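Local coordinates for Lmo0325 protein (Listeria monocytogenes EGD-e, PDB 4RYK) that probably binds DNA as a dimeric transcriptional regulator of the Rgg type, with a helix-turn-helix region and an all-helical C-terminal repeat domain, at residues Ile119-Ile124 and Asp143-Ile148; His205-Leu210 and Asn224-Lys229; Arg272-Trp277 and Ala284-Tyr289. All coordinates share one frame; numbering follows the deposited sequence.

All three contacts join pairs of helices in the Rgg-type, TPR-like C-terminal region, and they come in series along the chain, each closing before the next opens. Contacts 1 and 2 have centres about 25 Å apart and nearest atoms about 9 Å apart; contacts 2 and 3 are closer, at about 18 Å between centres and about 5 Å between nearest atoms, while contacts 1 and 3 are separated by about 33 Å between centres. Each places an aromatic ring against its partner helix. The glycan seen at T30-S34 lies within the helix-turn-helix range, not at these contacts. Of the three, contact 3 alone reaches the second subunit.

Contact 1 of 3, residues Ile119-Ile124 and Asp143-Ile148; sequences ILHTRI and DEYKKI
The rings of H121 and Y145 lie one over the other in an offset stack, with planes only 3° from parallel and centroids 4.6 Å apart. The offset places the phenol oxygen over the middle of the imidazole: Y145 OH is 3.6 Å from H121 CD2, with no hydrogen bond between the two side chains. In the other direction the histidine covers the tyrosine with its base, since H121 CB stands 3.7 Å from the centroid of the Y145 ring and 9° off its normal, a CH-pi contact over the face. Both side chains carry CG anti to their own carbonyl carbon (chi1 -57° for Y145), which points each ring at the other helix, and the second torsions turn the planes parallel. The phenol thus has H121 on one face and CG of E144, from its own helix, on the other.

At the foot of the tyrosine the methyl of T122 packs, CG2 lying 3.4 Å from Y145 CB.

The polar bonds run within each helix. T122 OG1 turns back to the carbonyl of its own helix, donating to I119 O at 2.9 Å; that oxygen also accepts R123 N, and both donors come from the same face of its plane. This bond helps to fix the threonine's rotation and leaves its methyl for Y145. Also on helix 113-132, H121 ND1 bonds weakly to K117 O. On the other helix K146 NZ makes a salt bridge with D143 OD1 at 2.8 Å.

The contact joins helix 113-132 to the start of helix 143-153 in the Rgg C-terminal region. Behind it, I119 and L120 pack on helix 82-91, L120 and H121 reach helix 95-108, and F173 touches T122 and K146.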
loop_
_atom_site.group_PDB
_atom_site.type_symbol
_atom_site.label_atom_id
_atom_site.label_comp_id
_atom_site.label_asym_id
_atom_site.label_seq_id
_atom_site.Cartn_x
_atom_site.Cartn_y
_atom_site.Cartn_z
ATOM N N ILE A 119 19.223 -17.361 6.215
ATOM C CA ILE A 119 18.506 -17.313 4.937
ATOM C C ILE A 119 19.455 -16.975 3.796
ATOM O O ILE A 119 19.484 -17.627 2.742
ATOM C CB ILE A 119 17.298 -16.347 5.022
ATOM C CG1 ILE A 119 16.145 -17.070 5.743
ATOM C CG2 ILE A 119 16.813 -15.922 3.648
ATOM C CD1 ILE A 119 15.124 -16.121 6.272
ATOM N N LEU A 120 20.258 -15.969 4.026
ATOM C CA LEU A 120 21.217 -15.561 3.061
ATOM C C LEU A 120 22.229 -16.677 2.757
ATOM O O LEU A 120 22.554 -16.921 1.606
ATOM C CB LEU A 120 21.946 -14.341 3.597
ATOM C CG LEU A 120 21.427 -12.950 3.274
ATOM C CD1 LEU A 120 22.214 -11.939 4.088
ATOM C CD2 LEU A 120 21.600 -12.623 1.804
ATOM N N HIS A 121 22.778 -17.307 3.798
ATOM C CA HIS A 121 23.716 -18.385 3.582
ATOM C C HIS A 121 23.100 -19.455 2.738
ATOM O O HIS A 121 23.733 -19.912 1.799
ATOM C CB HIS A 121 24.123 -19.035 4.887
ATOM C CG HIS A 121 25.285 -18.376 5.540
ATOM N ND1 HIS A 121 25.170 -17.649 6.707
ATOM C CD2 HIS A 121 26.595 -18.354 5.201
ATOM C CE1 HIS A 121 26.361 -17.204 7.066
ATOM N NE2 HIS A 121 27.240 -17.620 6.169
ATOM N N THR A 122 21.877 -19.880 3.056
ATOM C CA THR A 122 21.284 -20.966 2.293
ATOM C C THR A 122 21.101 -20.561 0.854
ATOM O O THR A 122 21.262 -21.393 -0.048
ATOM C CB THR A 122 19.929 -21.484 2.814
ATOM O OG1 THR A 122 18.927 -20.463 2.732
ATOM C CG2 THR A 122 20.044 -21.932 4.239
ATOM N N ARG A 123 20.754 -19.299 0.636
ATOM C CA ARG A 123 20.495 -18.817 -0.716
ATOM C C ARG A 123 21.808 -18.761 -1.477
ATOM O O ARG A 123 21.866 -19.103 -2.655
ATOM C CB ARG A 123 19.784 -17.449 -0.651
ATOM C CG ARG A 123 19.353 -16.839 -1.962
ATOM C CD ARG A 123 18.526 -17.757 -2.830
ATOM N NE ARG A 123 17.180 -17.915 -2.348
ATOM C CZ ARG A 123 16.092 -17.483 -2.987
ATOM N NH1 ARG A 123 16.171 -16.858 -4.162
ATOM N NH2 ARG A 123 14.909 -17.697 -2.446
ATOM N N ILE A 124 22.879 -18.382 -0.811
ATOM C CA ILE A 124 24.195 -18.403 -1.495
ATOM C C ILE A 124 24.671 -19.845 -1.819
ATOM O O ILE A 124 25.151 -20.094 -2.912
ATOM C CB ILE A 124 25.264 -17.637 -0.699
ATOM C CG1 ILE A 124 24.936 -16.132 -0.655
ATOM C CG2 ILE A 124 26.668 -17.885 -1.270
ATOM C CD1 ILE A 124 25.480 -15.433 0.577
ATOM N N ASP A 143 22.365 -28.467 6.924
ATOM C CA ASP A 143 21.365 -28.685 7.944
ATOM C C ASP A 143 21.410 -27.588 8.974
ATOM O O ASP A 143 20.374 -27.261 9.494
ATOM C CB ASP A 143 21.522 -30.050 8.647
ATOM C CG ASP A 143 20.979 -31.200 7.809
ATOM O OD1 ASP A 143 20.026 -30.952 7.029
ATOM O OD2 ASP A 143 21.506 -32.342 7.920
ATOM N N GLU A 144 22.592 -27.044 9.277
ATOM C CA GLU A 144 22.731 -26.034 10.330
ATOM C C GLU A 144 21.855 -24.814 10.067
ATOM O O GLU A 144 21.226 -24.305 10.966
ATOM C CB GLU A 144 24.187 -25.597 10.528
ATOM C CG GLU A 144 24.784 -24.732 9.419
ATOM C CD GLU A 144 26.319 -24.764 9.401
ATOM O OE1 GLU A 144 26.937 -24.216 10.338
ATOM O OE2 GLU A 144 26.926 -25.322 8.457
ATOM N N TYR A 145 21.782 -24.372 8.825
ATOM C CA TYR A 145 21.009 -23.176 8.540
ATOM C C TYR A 145 19.534 -23.489 8.522
ATOM O O TYR A 145 18.751 -22.681 8.934
ATOM C CB TYR A 145 21.463 -22.517 7.239
ATOM C CG TYR A 145 22.931 -22.175 7.246
ATOM C CD1 TYR A 145 23.460 -21.366 8.242
ATOM C CD2 TYR A 145 23.779 -22.676 6.292
ATOM C CE1 TYR A 145 24.789 -21.057 8.282
ATOM C CE2 TYR A 145 25.128 -22.365 6.312
ATOM C CZ TYR A 145 25.618 -21.553 7.320
ATOM O OH TYR A 145 26.956 -21.242 7.371
ATOM N N LYS A 146 19.148 -24.664 8.071
ATOM C CA LYS A 146 17.731 -25.028 8.091
ATOM C C LYS A 146 17.245 -25.190 9.530
ATOM O O LYS A 146 16.133 -24.813 9.875
ATOM C CB LYS A 146 17.513 -26.329 7.357
ATOM C CG LYS A 146 17.850 -26.276 5.870
ATOM C CD LYS A 146 18.197 -27.670 5.359
ATOM C CE LYS A 146 17.095 -28.701 5.622
ATOM N NZ LYS A 146 17.666 -30.070 5.793
ATOM N N LYS A 147 18.101 -25.751 10.373
ATOM C CA LYS A 147 17.796 -25.865 11.778
ATOM C C LYS A 147 17.597 -24.500 12.442
ATOM O O LYS A 147 16.698 -24.313 13.269
ATOM C CB LYS A 147 18.909 -26.621 12.479
ATOM C CG LYS A 147 18.679 -26.795 13.968
ATOM C CD LYS A 147 19.729 -27.740 14.537
ATOM C CE LYS A 147 19.999 -27.459 16.011
ATOM N NZ LYS A 147 18.759 -27.679 16.786
ATOM N N ILE A 148 18.454 -23.550 12.122
ATOM C CA ILE A 148 18.310 -22.216 12.705
ATOM C C ILE A 148 16.945 -21.607 12.352
ATOM O O ILE A 148 16.283 -21.007 13.171
ATOM C CB ILE A 148 19.453 -21.301 12.257
ATOM C CG1 ILE A 148 20.704 -21.613 13.070
ATOM C CG2 ILE A 148 19.096 -19.825 12.445
ATOM C CD1 ILE A 148 21.970 -21.029 12.457
#

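Contact 2 of 3, residues His205-Leu210 and Asn224-Lys229; sequences HLFANL and NLVLEK
F207 reaches from helix 197-216 across to V226 and K229 of helix 220-235. Its CB lies 4.1 Å from V226 CG1, the methyl that also sits 3.3 Å from the backbone oxygen F207 O. From CG outward the ring belongs mainly to K229. CD1 still feels both neighbours, with V226 CG1 at 4.0 Å, and CD2 lies 3.9 Å from both CB and O of K229. CE1 meets K229 CB alone, CE2 comes within 3.7 Å of that carbon, and CZ, at the far end, lies under it too. K229 CB therefore stands above the middle of the ring, 3.6 Å from its centroid and 8° off the normal, a CH-pi contact over the face.

The two helices are consecutive, and segments 205-210 and 224-229 run nearly antiparallel at 157° with axes 8.7 Å apart, a helical hairpin consistent with the TPR-like repeats of Rgg-type C-terminal regions.

V226 places CG1 anti to its backbone N (chi1 180°), and this turns the methyl toward the other helix, where it also meets L210 CB at 3.9 Å. Beyond its CB the lysine chain bends at chi2 and chi3, and its end leads away from the partner helix. From helix 176-193, Y190 meets the F207 ring edge-to-face, M186 touches the same phenylalanine, and Y183 packs on both V226 and K229.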
loop_
_atom_site.group_PDB
_atom_site.type_symbol
_atom_site.label_atom_id
_atom_site.label_comp_id
_atom_site.label_asym_id
_atom_site.label_seq_id
_atom_site.Cartn_x
_atom_site.Cartn_y
_atom_site.Cartn_z
ATOM N N HIS A 205 0.819 -12.976 -2.273
ATOM C CA HIS A 205 2.001 -13.538 -2.853
ATOM C C HIS A 205 2.344 -14.916 -2.254
ATOM O O HIS A 205 2.685 -15.850 -2.964
ATOM C CB HIS A 205 3.132 -12.570 -2.594
ATOM C CG HIS A 205 4.444 -13.058 -3.073
ATOM N ND1 HIS A 205 4.804 -13.034 -4.397
ATOM C CD2 HIS A 205 5.483 -13.618 -2.409
ATOM C CE1 HIS A 205 6.016 -13.542 -4.535
ATOM N NE2 HIS A 205 6.451 -13.908 -3.341
ATOM N N LEU A 206 2.304 -15.023 -0.941
ATOM C CA LEU A 206 2.633 -16.287 -0.306
ATOM C C LEU A 206 1.586 -17.336 -0.699
ATOM O O LEU A 206 1.933 -18.463 -1.039
ATOM C CB LEU A 206 2.613 -16.118 1.197
ATOM C CG LEU A 206 2.706 -17.439 1.989
ATOM C CD1 LEU A 206 3.967 -18.187 1.580
ATOM C CD2 LEU A 206 2.715 -17.197 3.473
ATOM N N PHE A 207 0.304 -16.994 -0.650
ATOM C CA PHE A 207 -0.740 -17.964 -0.949
ATOM C C PHE A 207 -0.663 -18.409 -2.406
ATOM O O PHE A 207 -0.955 -19.574 -2.720
ATOM C CB PHE A 207 -2.136 -17.412 -0.708
ATOM C CG PHE A 207 -2.513 -17.219 0.745
ATOM C CD1 PHE A 207 -2.225 -18.167 1.696
ATOM C CD2 PHE A 207 -3.201 -16.094 1.131
ATOM C CE1 PHE A 207 -2.608 -17.995 3.005
ATOM C CE2 PHE A 207 -3.584 -15.909 2.431
ATOM C CZ PHE A 207 -3.272 -16.874 3.382
ATOM N N ALA A 208 -0.325 -17.479 -3.302
ATOM C CA ALA A 208 -0.093 -17.829 -4.719
ATOM C C ALA A 208 1.021 -18.848 -4.861
ATOM O O ALA A 208 0.853 -19.850 -5.548
ATOM C CB ALA A 208 0.285 -16.611 -5.505
ATOM N N ASN A 209 2.142 -18.591 -4.186
ATOM C CA ASN A 209 3.285 -19.525 -4.208
ATOM C C ASN A 209 2.970 -20.903 -3.705
ATOM O O ASN A 209 3.392 -21.899 -4.299
ATOM C CB ASN A 209 4.486 -18.986 -3.440
ATOM C CG ASN A 209 5.201 -17.875 -4.186
ATOM O OD1 ASN A 209 4.944 -17.606 -5.348
ATOM N ND2 ASN A 209 6.118 -17.236 -3.513
ATOM N N LEU A 210 2.237 -20.970 -2.607
ATOM C CA LEU A 210 1.849 -22.272 -2.065
ATOM C C LEU A 210 0.891 -23.017 -2.982
ATOM O O LEU A 210 1.024 -24.234 -3.174
ATOM C CB LEU A 210 1.154 -22.106 -0.740
ATOM C CG LEU A 210 2.027 -21.572 0.382
ATOM C CD1 LEU A 210 1.177 -21.442 1.647
ATOM C CD2 LEU A 210 3.247 -22.465 0.625
ATOM N N ASN A 224 -6.819 -26.405 -3.271
ATOM C CA ASN A 224 -8.121 -25.762 -3.156
ATOM C C ASN A 224 -8.226 -24.961 -1.896
ATOM O O ASN A 224 -8.737 -23.851 -1.916
ATOM C CB ASN A 224 -9.270 -26.788 -3.226
ATOM C CG ASN A 224 -9.680 -27.081 -4.665
ATOM O OD1 ASN A 224 -10.037 -26.171 -5.389
ATOM N ND2 ASN A 224 -9.567 -28.324 -5.102
ATOM N N LEU A 225 -7.710 -25.484 -0.798
ATOM C CA LEU A 225 -7.798 -24.709 0.445
ATOM C C LEU A 225 -7.039 -23.416 0.354
ATOM O O LEU A 225 -7.539 -22.343 0.737
ATOM C CB LEU A 225 -7.299 -25.521 1.643
ATOM C CG LEU A 225 -8.228 -26.698 1.950
ATOM C CD1 LEU A 225 -7.641 -27.615 3.006
ATOM C CD2 LEU A 225 -9.634 -26.232 2.329
ATOM N N VAL A 226 -5.808 -23.507 -0.136
ATOM C CA VAL A 226 -4.957 -22.338 -0.209
ATOM C C VAL A 226 -5.472 -21.324 -1.253
ATOM O O VAL A 226 -5.449 -20.124 -1.012
ATOM C CB VAL A 226 -3.505 -22.723 -0.490
ATOM C CG1 VAL A 226 -2.653 -21.479 -0.568
ATOM C CG2 VAL A 226 -2.965 -23.608 0.625
ATOM N N LEU A 227 -5.949 -21.818 -2.394
ATOM C CA LEU A 227 -6.560 -20.955 -3.387
ATOM C C LEU A 227 -7.708 -20.153 -2.795
ATOM O O LEU A 227 -7.833 -18.946 -3.064
ATOM C CB LEU A 227 -7.061 -21.754 -4.602
ATOM C CG LEU A 227 -7.860 -20.971 -5.656
ATOM C CD1 LEU A 227 -7.058 -19.833 -6.265
ATOM C CD2 LEU A 227 -8.302 -21.858 -6.786
ATOM N N GLU A 228 -8.549 -20.795 -1.994
ATOM C CA GLU A 228 -9.679 -20.084 -1.380
ATOM C C GLU A 228 -9.165 -18.897 -0.532
ATOM O O GLU A 228 -9.788 -17.817 -0.474
ATOM C CB GLU A 228 -10.523 -21.090 -0.598
ATOM C CG GLU A 228 -11.604 -20.539 0.320
ATOM C CD GLU A 228 -12.047 -21.543 1.435
ATOM O OE1 GLU A 228 -11.919 -22.803 1.265
ATOM O OE2 GLU A 228 -12.526 -21.049 2.503
ATOM N N LYS A 229 -8.008 -19.065 0.098
ATOM C CA LYS A 229 -7.421 -17.980 0.875
ATOM C C LYS A 229 -6.884 -16.888 -0.006
ATOM O O LYS A 229 -6.956 -15.726 0.343
ATOM C CB LYS A 229 -6.251 -18.447 1.720
ATOM C CG LYS A 229 -6.623 -19.423 2.818
ATOM C CD LYS A 229 -7.374 -18.776 3.966
ATOM C CE LYS A 229 -8.326 -19.837 4.505
ATOM N NZ LYS A 229 -8.758 -19.499 5.839
#

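Contact 3 of 3, residues Arg272-Trp277 and Ala284-Tyr289; sequences RAIQTW and AIADLY
One face of the W277 indole carries I285 and Y289 side by side, and W277 has more of its surface buried here than any other residue of the two segments. The CG2 methyl of I285 sits over the five-membered ring, 3.5 Å from its centroid and 7° off the normal, while Y289 meets the six-membered ring. There the two rings form an offset stack with centroids 4.4 Å apart and planes inclined by 25°; W277 CZ3 comes to 3.5 Å from Y289 CG, and W277 CH2 lies over the middle of the phenol. I285 has CG2 anti to its backbone N, which sends that methyl over the indole, while its longer branch leads away. I285 O, one turn before Y289, lies in plane at the edge of the phenol ring.

Beside the indole, the small side chain of A286 brings its CB to 3.6 Å from I274 O and 4.0 Å from W277 CB, and allows the backbones to approach, with the CA atoms of I274 and A286 only 5.0 Å apart. I274 is looser: its CG1 reaches Y289 CB at 4.0 Å.

By contrast, A284, D287 and L288 lie clear of segment 272-277 on the exposed side of their helix. R272 and T276 face the second subunit instead. T276 OG1 donates to R272 O at 2.8 Å from above the carbonyl plane. R272 NH2 forms a salt bridge with E279 of the second subunit, and T276 packs on T276 of that subunit, as I285 does on its F240.

The two helices, 263-279 and 283-300, form an antiparallel hairpin near the C-terminus of the chain. Helix 243-259 packs against it, with F244 meeting W277, Y251 edge-to-face with Y289, and I247 touching both A273 and W277.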
loop_
_atom_site.group_PDB
_atom_site.type_symbol
_atom_site.label_atom_id
_atom_site.label_comp_id
_atom_site.label_asym_id
_atom_site.label_seq_id
_atom_site.Cartn_x
_atom_site.Cartn_y
_atom_site.Cartn_z
ATOM N N ARG A 272 -7.454 -16.887 -20.262
ATOM C CA ARG A 272 -8.012 -15.566 -20.077
ATOM C C ARG A 272 -7.153 -14.747 -19.065
ATOM O O ARG A 272 -6.929 -13.542 -19.241
ATOM C CB ARG A 272 -9.445 -15.693 -19.636
ATOM C CG ARG A 272 -10.052 -14.396 -19.203
ATOM C CD ARG A 272 -10.696 -13.745 -20.374
ATOM N NE ARG A 272 -9.815 -13.029 -21.284
ATOM C CZ ARG A 272 -9.438 -11.751 -21.163
ATOM N NH1 ARG A 272 -8.681 -11.208 -22.112
ATOM N NH2 ARG A 272 -9.799 -11.010 -20.111
ATOM N N ALA A 273 -6.643 -15.396 -18.024
ATOM C CA ALA A 273 -5.805 -14.693 -17.085
ATOM C C ALA A 273 -4.513 -14.193 -17.768
ATOM O O ALA A 273 -4.117 -13.047 -17.590
ATOM C CB ALA A 273 -5.480 -15.563 -15.903
ATOM N N ILE A 274 -3.879 -15.052 -18.548
ATOM C CA ILE A 274 -2.695 -14.668 -19.301
ATOM C C ILE A 274 -2.955 -13.484 -20.244
ATOM O O ILE A 274 -2.162 -12.543 -20.303
ATOM C CB ILE A 274 -2.190 -15.893 -20.067
ATOM C CG1 ILE A 274 -1.537 -16.841 -19.075
ATOM C CG2 ILE A 274 -1.221 -15.536 -21.207
ATOM C CD1 ILE A 274 -1.375 -18.245 -19.614
ATOM N N GLN A 275 -4.054 -13.536 -20.974
ATOM C CA GLN A 275 -4.438 -12.432 -21.856
ATOM C C GLN A 275 -4.688 -11.156 -21.082
ATOM O O GLN A 275 -4.428 -10.067 -21.574
ATOM C CB GLN A 275 -5.696 -12.835 -22.625
ATOM C CG GLN A 275 -6.231 -11.867 -23.669
ATOM C CD GLN A 275 -5.236 -11.433 -24.740
ATOM O OE1 GLN A 275 -4.355 -12.205 -25.171
ATOM N NE2 GLN A 275 -5.385 -10.161 -25.190
ATOM N N THR A 276 -5.222 -11.292 -19.871
ATOM C CA THR A 276 -5.508 -10.157 -19.039
ATOM C C THR A 276 -4.223 -9.521 -18.590
ATOM O O THR A 276 -4.096 -8.302 -18.619
ATOM C CB THR A 276 -6.382 -10.519 -17.834
ATOM O OG1 THR A 276 -7.665 -10.968 -18.290
ATOM C CG2 THR A 276 -6.606 -9.294 -16.990
ATOM N N TRP A 277 -3.249 -10.323 -18.172
ATOM C CA TRP A 277 -1.955 -9.741 -17.840
ATOM C C TRP A 277 -1.369 -8.977 -19.052
ATOM O O TRP A 277 -0.743 -7.907 -18.880
ATOM C CB TRP A 277 -0.953 -10.791 -17.375
ATOM C CG TRP A 277 -1.118 -11.193 -15.935
ATOM C CD1 TRP A 277 -1.168 -10.368 -14.868
ATOM C CD2 TRP A 277 -1.204 -12.510 -15.427
ATOM N NE1 TRP A 277 -1.297 -11.077 -13.727
ATOM C CE2 TRP A 277 -1.345 -12.408 -14.048
ATOM C CE3 TRP A 277 -1.238 -13.776 -16.015
ATOM C CZ2 TRP A 277 -1.460 -13.517 -13.227
ATOM C CZ3 TRP A 277 -1.386 -14.867 -15.216
ATOM C CH2 TRP A 277 -1.481 -14.732 -13.824
ATOM N N ALA A 284 5.773 -9.420 -19.001
ATOM C CA ALA A 284 6.708 -10.403 -18.462
ATOM C C ALA A 284 5.974 -11.429 -17.585
ATOM O O ALA A 284 6.255 -12.627 -17.619
ATOM C CB ALA A 284 7.836 -9.693 -17.704
ATOM N N ILE A 285 4.976 -10.979 -16.838
ATOM C CA ILE A 285 4.175 -11.904 -16.057
ATOM C C ILE A 285 3.408 -12.829 -16.994
ATOM O O ILE A 285 3.351 -14.066 -16.762
ATOM C CB ILE A 285 3.187 -11.145 -15.149
ATOM C CG1 ILE A 285 3.959 -10.239 -14.159
ATOM C CG2 ILE A 285 2.182 -12.092 -14.484
ATOM C CD1 ILE A 285 4.845 -10.955 -13.178
ATOM N N ALA A 286 2.800 -12.273 -18.050
ATOM C CA ALA A 286 2.044 -13.126 -18.978
ATOM C C ALA A 286 2.922 -14.226 -19.567
ATOM O O ALA A 286 2.461 -15.338 -19.770
ATOM C CB ALA A 286 1.464 -12.340 -20.113
ATOM N N ASP A 287 4.135 -13.854 -19.944
ATOM C CA ASP A 287 5.109 -14.760 -20.561
ATOM C C ASP A 287 5.483 -15.864 -19.601
ATOM O O ASP A 287 5.521 -17.036 -19.959
ATOM C CB ASP A 287 6.411 -14.011 -20.891
ATOM C CG ASP A 287 6.275 -13.056 -22.095
ATOM O OD1 ASP A 287 5.309 -13.189 -22.861
ATOM O OD2 ASP A 287 7.150 -12.166 -22.277
ATOM N N LEU A 288 5.748 -15.471 -18.369
ATOM C CA LEU A 288 6.082 -16.447 -17.372
ATOM C C LEU A 288 4.953 -17.435 -17.134
ATOM O O LEU A 288 5.193 -18.647 -17.080
ATOM C CB LEU A 288 6.509 -15.770 -16.092
ATOM C CG LEU A 288 6.802 -16.788 -15.018
ATOM C CD1 LEU A 288 8.075 -17.601 -15.333
ATOM C CD2 LEU A 288 6.876 -16.090 -13.665
ATOM N N TYR A 289 3.716 -16.959 -17.048
ATOM C CA TYR A 289 2.599 -17.870 -16.789
ATOM C C TYR A 289 2.283 -18.741 -17.977
ATOM O O TYR A 289 1.752 -19.818 -17.764
ATOM C CB TYR A 289 1.306 -17.160 -16.323
ATOM C CG TYR A 289 1.335 -16.970 -14.847
ATOM C CD1 TYR A 289 1.922 -15.870 -14.306
ATOM C CD2 TYR A 289 0.844 -17.938 -13.994
ATOM C CE1 TYR A 289 2.007 -15.706 -12.951
ATOM C CE2 TYR A 289 0.928 -17.789 -12.635
ATOM C CZ TYR A 289 1.514 -16.666 -12.133
ATOM O OH TYR A 289 1.618 -16.481 -10.801
#